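PDB 3K1T: glutamate--cysteine ligase GshA from Methylobacillus flagellatus KT, which probably acts as a ligase, joining glutamate to cysteine to give gamma-glutamylcysteine. Local coordinates for residues G202-N210 and A284-G292; D259-R267 and K275-K283. All blocks are in the same frame, centred on the assembly; numbering follows the deposited sequence.

In the fold
From the N terminus, the chain passes first through 202-210, the loop that leads into helix 210-226, and meets its partner only after 73 intervening residues, when 284-292 closes the large loop of contact 1. Contact 2 is nested inside that loop: helix 251-272 carries 259-267, and after seven more residues 275-283 folds back against it. Because 275-283 runs straight on into 284-292, strand 280-285 serves both contacts, whose centres lie about 24 Å apart. Contact 2 sets a helix on a four-stranded antiparallel sheet, while contact 1 ties the hairpin end of that sheet, where strand 280-285 turns into its neighbour 291-296, to the loop before helix 210-226.

Contact 1 (G202-N210 and A284-G292); sequences GWATRRKSN and ADAGTYGMG
Lys-208 reaches across to Asp-285, at the end of the first strand of a beta hairpin in which strands 280-285 and 291-296 of a four-stranded antiparallel sheet are joined by the turn 286-290. The two side chains cross at about a right angle, and their salt bridge runs from Lys-208 NZ to Asp-285 OD1 at 2.8 Å. The ammonium comes from above the carboxylate plane, 36° out of it, while the backbone N of Gly-287 reaches the same oxygen from the opposite face, 2.9 Å away, and closes an Asx turn. One oxygen thus secures both the lysine and the start of the hairpin turn. With CG anti to the backbone N (chi1 179°) and beside the carbonyl carbon, Asp-285 OD1 can meet both donors.

The second oxygen works through water. Asp-285 OD2 accepts from one water that also donates to Arg-206 O, and from another that receives the backbone N-H of Lys-208, while the lysine chain passes across the carboxylate, CD coming to 3.4 Å from Asp-285 OD2. Farther back, the guanidinium of Arg-206 sits between two neighbours: Lys-208 CG over one face and Trp-203 CH2 over the other. Its NH1 donates to Trp-203 O at 3.0 Å, with the acceptor in the guanidinium plane, which fixes how the group is turned.

The far end is a looser meeting of methyls: Thr-288 CG2 lies 3.8 Å from Ala-204 CB, with Thr-205 CG2 a little farther off. Gly-287, at positive phi, brings its bare CA to 3.5 Å from Ala-204 O in a CA-H...O contact, where a CB would press on Thr-205 CG2.

Contact 2 (D259-R267 and K275-K283); sequences DSLLAKIRR and KQEPFVIVK
Ile-265 of helix 251-272 and Pro-278 run antiparallel to each other as side chains, and the isoleucine can be followed atom by atom as it spans the approach to strand 280-285. CB already lies 4.1 Å from Pro-278 CB. The branch at CG2, anti to the backbone N, rests on the proline ring, 3.7 Å from Pro-278 CB. The other branch leaves through CG1, turned beside the backbone N (chi1 -59°), and takes CD1 along the chain to 3.8 Å from Phe-279 O and then to the methyl Val-280 CG2. One isoleucine therefore touches three successive residues. With Ile-265 replaced by an alanine, both branches beyond CB are gone, which is likely to leave Pro-278 CB and Val-280 CG2 with less cover and a gap between helix and strand.

Neighbouring helix residues complete the surface. Val-280 CG2 is received by the two leucines, with Leu-261 CD2 at 3.6 Å and Leu-262 CD2 at 3.8 Å. Leu-262 CD2 also reaches Pro-278 CB, so this methyl fills the angle between proline and valine. At the outer margin Arg-266 crosses Pro-278 at about a right angle and contributes its aliphatic part, CG lying 3.7 Å from Pro-278 CG; the guanidinium folds back over its own helix, with Leu-262 O and Ala-263 CA over one face. Phe-279 points away from the helix and meets Tyr-332 edge-to-face.

No hydrogen bond crosses the interface. The axes of helix segment 259-267 and strand 280-283 approach to 10.0 Å at 148°, an obliquely antiparallel helix resting on the sheet at Val-280 and on the Pro-278 lead-in, as in a two-layer alpha/beta sandwich.

Contact 1 (G202-N210 and A284-G292)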
# COMPACT_ATOMS: atom_id res chain seq x y z
N GLY A 202 30.99 -2.02 -14.29
CA GLY A 202 30.58 -2.46 -15.63
C GLY A 202 29.22 -1.85 -15.96
O GLY A 202 28.88 -1.67 -17.13
N TRP A 203 28.45 -1.55 -14.91
CA TRP A 203 27.12 -0.95 -15.04
C TRP A 203 27.10 0.16 -16.08
O TRP A 203 26.28 0.15 -17.00
CB TRP A 203 26.70 -0.39 -13.67
CG TRP A 203 25.64 0.66 -13.72
CD1 TRP A 203 25.78 2.01 -13.44
CD2 TRP A 203 24.29 0.46 -14.07
NE1 TRP A 203 24.57 2.64 -13.59
CE2 TRP A 203 23.64 1.71 -13.97
CE3 TRP A 203 23.55 -0.66 -14.44
CZ2 TRP A 203 22.30 1.87 -14.24
CZ3 TRP A 203 22.22 -0.51 -14.71
CH2 TRP A 203 21.60 0.73 -14.60
N ALA A 204 28.03 1.10 -15.95
CA ALA A 204 27.97 2.34 -16.73
C ALA A 204 28.36 2.17 -18.20
O ALA A 204 28.11 3.06 -19.01
CB ALA A 204 28.83 3.46 -16.06
N THR A 205 29.00 1.05 -18.52
CA THR A 205 29.39 0.75 -19.90
C THR A 205 28.65 -0.49 -20.41
O THR A 205 29.07 -1.12 -21.38
CB THR A 205 30.94 0.53 -20.02
OG1 THR A 205 31.32 -0.45 -19.06
CG2 THR A 205 31.69 1.82 -19.74
N ARG A 206 27.54 -0.84 -19.77
CA ARG A 206 26.71 -1.94 -20.25
C ARG A 206 26.14 -1.63 -21.66
O ARG A 206 26.15 -0.47 -22.12
CB ARG A 206 25.56 -2.18 -19.27
CG ARG A 206 24.44 -1.10 -19.35
CD ARG A 206 23.42 -1.17 -18.21
NE ARG A 206 22.40 -0.10 -18.34
CZ ARG A 206 22.59 1.18 -18.04
NH1 ARG A 206 23.74 1.60 -17.54
NH2 ARG A 206 21.63 2.07 -18.23
N ARG A 207 25.61 -2.65 -22.33
CA ARG A 207 25.04 -2.44 -23.66
C ARG A 207 23.63 -1.94 -23.46
O ARG A 207 22.71 -2.69 -23.09
CB ARG A 207 25.05 -3.74 -24.48
CG ARG A 207 24.59 -3.51 -25.92
CD ARG A 207 24.79 -4.71 -26.79
NE ARG A 207 24.07 -5.86 -26.27
CZ ARG A 207 24.06 -7.07 -26.86
NH1 ARG A 207 24.73 -7.26 -27.98
NH2 ARG A 207 23.39 -8.08 -26.31
N LYS A 208 23.44 -0.66 -23.69
CA LYS A 208 22.17 -0.02 -23.32
C LYS A 208 21.00 -0.47 -24.20
O LYS A 208 19.83 -0.34 -23.79
CB LYS A 208 22.35 1.51 -23.30
CG LYS A 208 23.36 1.92 -22.18
CD LYS A 208 23.44 3.42 -21.90
CE LYS A 208 24.56 3.69 -20.86
NZ LYS A 208 25.20 5.01 -21.06
N SER A 209 21.28 -1.02 -25.38
CA SER A 209 20.18 -1.51 -26.25
C SER A 209 19.45 -2.72 -25.66
O SER A 209 18.32 -3.02 -26.03
CB SER A 209 20.70 -1.79 -27.66
OG SER A 209 21.68 -2.78 -27.65
N ASN A 210 20.08 -3.38 -24.68
CA ASN A 210 19.45 -4.50 -23.98
C ASN A 210 18.16 -4.05 -23.28
O ASN A 210 17.28 -4.86 -23.07
CB ASN A 210 20.39 -5.15 -22.92
CG ASN A 210 21.58 -5.89 -23.54
OD1 ASN A 210 21.59 -6.16 -24.72
ND2 ASN A 210 22.58 -6.23 -22.73
N ALA A 284 23.60 8.37 -29.38
CA ALA A 284 25.00 7.93 -29.44
C ALA A 284 25.45 7.67 -28.00
O ALA A 284 25.53 8.63 -27.22
CB ALA A 284 25.88 8.99 -30.09
N ASP A 285 25.68 6.42 -27.64
CA ASP A 285 26.07 6.04 -26.27
C ASP A 285 27.59 5.97 -26.11
O ASP A 285 28.23 5.14 -26.74
CB ASP A 285 25.51 4.67 -25.92
CG ASP A 285 25.91 4.21 -24.49
OD1 ASP A 285 26.19 5.06 -23.63
OD2 ASP A 285 25.91 3.00 -24.26
N ALA A 286 28.14 6.87 -25.31
CA ALA A 286 29.57 6.91 -25.01
C ALA A 286 29.85 6.45 -23.57
O ALA A 286 30.85 6.84 -22.97
CB ALA A 286 30.16 8.29 -25.31
N GLY A 287 29.01 5.60 -23.02
CA GLY A 287 29.32 4.97 -21.74
C GLY A 287 29.43 6.01 -20.63
O GLY A 287 28.54 6.84 -20.46
N THR A 288 30.53 5.96 -19.87
CA THR A 288 30.76 6.91 -18.78
C THR A 288 30.85 8.34 -19.26
O THR A 288 30.66 9.27 -18.47
CB THR A 288 32.07 6.58 -17.99
OG1 THR A 288 33.22 6.62 -18.87
CG2 THR A 288 31.96 5.20 -17.33
N TYR A 289 31.19 8.55 -20.54
CA TYR A 289 31.40 9.89 -21.09
C TYR A 289 30.08 10.63 -21.37
O TYR A 289 30.09 11.85 -21.53
CB TYR A 289 32.24 9.82 -22.38
CG TYR A 289 33.67 9.37 -22.11
CD1 TYR A 289 34.67 10.30 -21.82
CD2 TYR A 289 34.01 8.03 -22.14
CE1 TYR A 289 36.00 9.90 -21.58
CE2 TYR A 289 35.34 7.59 -21.85
CZ TYR A 289 36.33 8.53 -21.56
OH TYR A 289 37.64 8.13 -21.33
N GLY A 290 28.97 9.88 -21.43
CA GLY A 290 27.64 10.42 -21.64
C GLY A 290 26.99 9.91 -22.93
O GLY A 290 27.42 8.91 -23.53
N MSE A 291 25.94 10.63 -23.34
CA MSE A 291 25.14 10.25 -24.50
C MSE A 291 24.80 11.51 -25.30
O MSE A 291 24.54 12.56 -24.71
CB MSE A 291 23.89 9.51 -24.03
CG MSE A 291 22.90 9.15 -25.14
SE MSE A 291 21.45 7.98 -24.51
CE MSE A 291 22.33 6.26 -24.84
N GLY A 292 24.82 11.41 -26.62
CA GLY A 292 24.43 12.52 -27.50
C GLY A 292 23.14 12.11 -28.20
O GLY A 292 23.01 10.96 -28.62
O HOH W 1 27.64 1.87 -22.59
O HOH W 2 25.34 0.73 -25.32

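Contact 2 (D259-R267 and K275-K283)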
# COMPACT_ATOMS: atom_id res chain seq x y z
N ASP A 259 16.69 5.13 -42.79
CA ASP A 259 15.72 4.97 -43.87
C ASP A 259 14.83 3.76 -43.60
O ASP A 259 13.61 3.82 -43.76
CB ASP A 259 16.45 4.84 -45.21
CG ASP A 259 15.54 5.05 -46.39
OD1 ASP A 259 15.19 6.21 -46.66
OD2 ASP A 259 15.18 4.05 -47.04
N SER A 260 15.45 2.66 -43.19
CA SER A 260 14.72 1.42 -42.95
C SER A 260 13.74 1.55 -41.78
O SER A 260 12.61 1.04 -41.82
CB SER A 260 15.71 0.29 -42.70
OG SER A 260 15.03 -0.93 -42.50
N LEU A 261 14.17 2.23 -40.73
CA LEU A 261 13.29 2.45 -39.57
C LEU A 261 12.11 3.37 -39.92
O LEU A 261 10.95 3.06 -39.59
CB LEU A 261 14.12 2.99 -38.41
CG LEU A 261 13.42 3.24 -37.10
CD1 LEU A 261 12.67 1.97 -36.61
CD2 LEU A 261 14.47 3.73 -36.06
N LEU A 262 12.39 4.48 -40.58
CA LEU A 262 11.34 5.38 -41.07
C LEU A 262 10.33 4.65 -41.92
O LEU A 262 9.13 4.90 -41.80
CB LEU A 262 11.93 6.55 -41.85
CG LEU A 262 12.70 7.59 -41.02
CD1 LEU A 262 13.48 8.54 -41.96
CD2 LEU A 262 11.77 8.41 -40.08
N ALA A 263 10.79 3.76 -42.79
CA ALA A 263 9.88 2.98 -43.64
C ALA A 263 8.95 2.08 -42.81
O ALA A 263 7.76 1.97 -43.11
CB ALA A 263 10.66 2.15 -44.67
N LYS A 264 9.48 1.43 -41.77
CA LYS A 264 8.65 0.63 -40.88
C LYS A 264 7.58 1.48 -40.17
O LYS A 264 6.42 1.04 -40.03
CB LYS A 264 9.49 -0.08 -39.81
CG LYS A 264 10.36 -1.23 -40.32
CD LYS A 264 11.17 -1.91 -39.21
CE LYS A 264 10.32 -2.75 -38.31
NZ LYS A 264 11.11 -3.40 -37.16
N ILE A 265 7.96 2.67 -39.71
CA ILE A 265 7.04 3.58 -39.04
C ILE A 265 5.96 4.06 -40.03
O ILE A 265 4.77 4.06 -39.72
CB ILE A 265 7.75 4.80 -38.40
CG1 ILE A 265 8.79 4.37 -37.36
CG2 ILE A 265 6.75 5.74 -37.74
CD1 ILE A 265 9.83 5.49 -37.07
N ARG A 266 6.37 4.41 -41.24
CA ARG A 266 5.43 4.79 -42.28
C ARG A 266 4.35 3.73 -42.52
O ARG A 266 3.19 4.11 -42.70
CB ARG A 266 6.14 5.09 -43.61
CG ARG A 266 6.76 6.43 -43.67
CD ARG A 266 7.01 6.86 -45.15
NE ARG A 266 7.97 5.98 -45.81
CZ ARG A 266 9.31 6.08 -45.71
NH1 ARG A 266 9.91 7.03 -45.01
NH2 ARG A 266 10.04 5.21 -46.39
N ARG A 267 4.72 2.44 -42.54
CA ARG A 267 3.73 1.37 -42.73
C ARG A 267 2.66 1.39 -41.65
O ARG A 267 1.45 1.26 -41.93
CB ARG A 267 4.37 -0.02 -42.71
CG ARG A 267 5.08 -0.40 -43.95
CD ARG A 267 5.51 -1.86 -43.87
NE ARG A 267 4.38 -2.76 -43.67
CZ ARG A 267 4.49 -4.07 -43.52
NH1 ARG A 267 5.67 -4.66 -43.54
NH2 ARG A 267 3.40 -4.80 -43.35
N LYS A 275 -1.30 11.16 -39.85
CA LYS A 275 -0.79 12.14 -40.80
C LYS A 275 0.46 12.87 -40.38
O LYS A 275 1.04 13.57 -41.18
CB LYS A 275 -1.88 13.15 -41.16
CG LYS A 275 -3.10 12.47 -41.81
CD LYS A 275 -2.75 11.79 -43.15
CE LYS A 275 -3.84 10.81 -43.54
NZ LYS A 275 -3.65 10.28 -44.91
N GLN A 276 0.88 12.72 -39.13
CA GLN A 276 2.13 13.34 -38.70
C GLN A 276 3.34 12.66 -39.34
O GLN A 276 3.28 11.51 -39.74
CB GLN A 276 2.28 13.33 -37.17
CG GLN A 276 1.45 14.38 -36.45
CD GLN A 276 0.04 13.91 -36.20
OE1 GLN A 276 -0.26 12.73 -36.32
NE2 GLN A 276 -0.82 14.81 -35.80
N GLU A 277 4.44 13.40 -39.45
CA GLU A 277 5.70 12.89 -40.02
C GLU A 277 6.37 11.90 -39.07
O GLU A 277 6.51 12.20 -37.88
CB GLU A 277 6.69 14.04 -40.23
CG GLU A 277 6.24 15.18 -41.13
CD GLU A 277 7.39 16.12 -41.43
OE1 GLU A 277 8.33 15.69 -42.14
OE2 GLU A 277 7.39 17.26 -40.92
N PRO A 278 6.80 10.73 -39.57
CA PRO A 278 7.63 9.86 -38.73
C PRO A 278 8.92 10.57 -38.34
O PRO A 278 9.44 11.37 -39.11
CB PRO A 278 7.94 8.67 -39.64
CG PRO A 278 6.89 8.68 -40.70
CD PRO A 278 6.46 10.11 -40.86
N PHE A 279 9.41 10.28 -37.13
CA PHE A 279 10.69 10.79 -36.68
C PHE A 279 11.42 9.72 -35.93
O PHE A 279 10.80 8.80 -35.40
CB PHE A 279 10.60 12.13 -35.90
CG PHE A 279 10.10 12.04 -34.48
CD1 PHE A 279 8.72 11.91 -34.21
CD2 PHE A 279 10.99 12.12 -33.40
CE1 PHE A 279 8.23 11.88 -32.86
CE2 PHE A 279 10.53 12.11 -32.07
CZ PHE A 279 9.14 11.96 -31.79
N VAL A 280 12.75 9.84 -35.93
CA VAL A 280 13.63 8.89 -35.27
C VAL A 280 14.53 9.62 -34.31
O VAL A 280 15.00 10.72 -34.61
CB VAL A 280 14.45 8.09 -36.30
CG1 VAL A 280 15.68 7.39 -35.64
CG2 VAL A 280 13.49 7.08 -37.01
N ILE A 281 14.72 9.03 -33.12
CA ILE A 281 15.63 9.56 -32.13
C ILE A 281 16.92 8.75 -32.31
O ILE A 281 16.91 7.53 -32.25
CB ILE A 281 15.11 9.39 -30.70
CG1 ILE A 281 13.71 10.01 -30.54
CG2 ILE A 281 16.08 10.03 -29.65
CD1 ILE A 281 13.04 9.64 -29.18
N VAL A 282 18.02 9.47 -32.54
CA VAL A 282 19.36 8.89 -32.67
C VAL A 282 20.12 9.13 -31.37
O VAL A 282 20.36 10.28 -30.97
CB VAL A 282 20.13 9.49 -33.87
CG1 VAL A 282 21.48 8.76 -34.08
CG2 VAL A 282 19.26 9.45 -35.16
N LYS A 283 20.47 8.03 -30.70
CA LYS A 283 21.14 8.07 -29.40
C LYS A 283 22.58 7.51 -29.53
O LYS A 283 22.74 6.32 -29.76
CB LYS A 283 20.36 7.24 -28.37
CG LYS A 283 18.83 7.55 -28.23
CD LYS A 283 18.02 6.31 -27.67
CE LYS A 283 16.52 6.61 -27.36
NZ LYS A 283 16.36 7.18 -25.92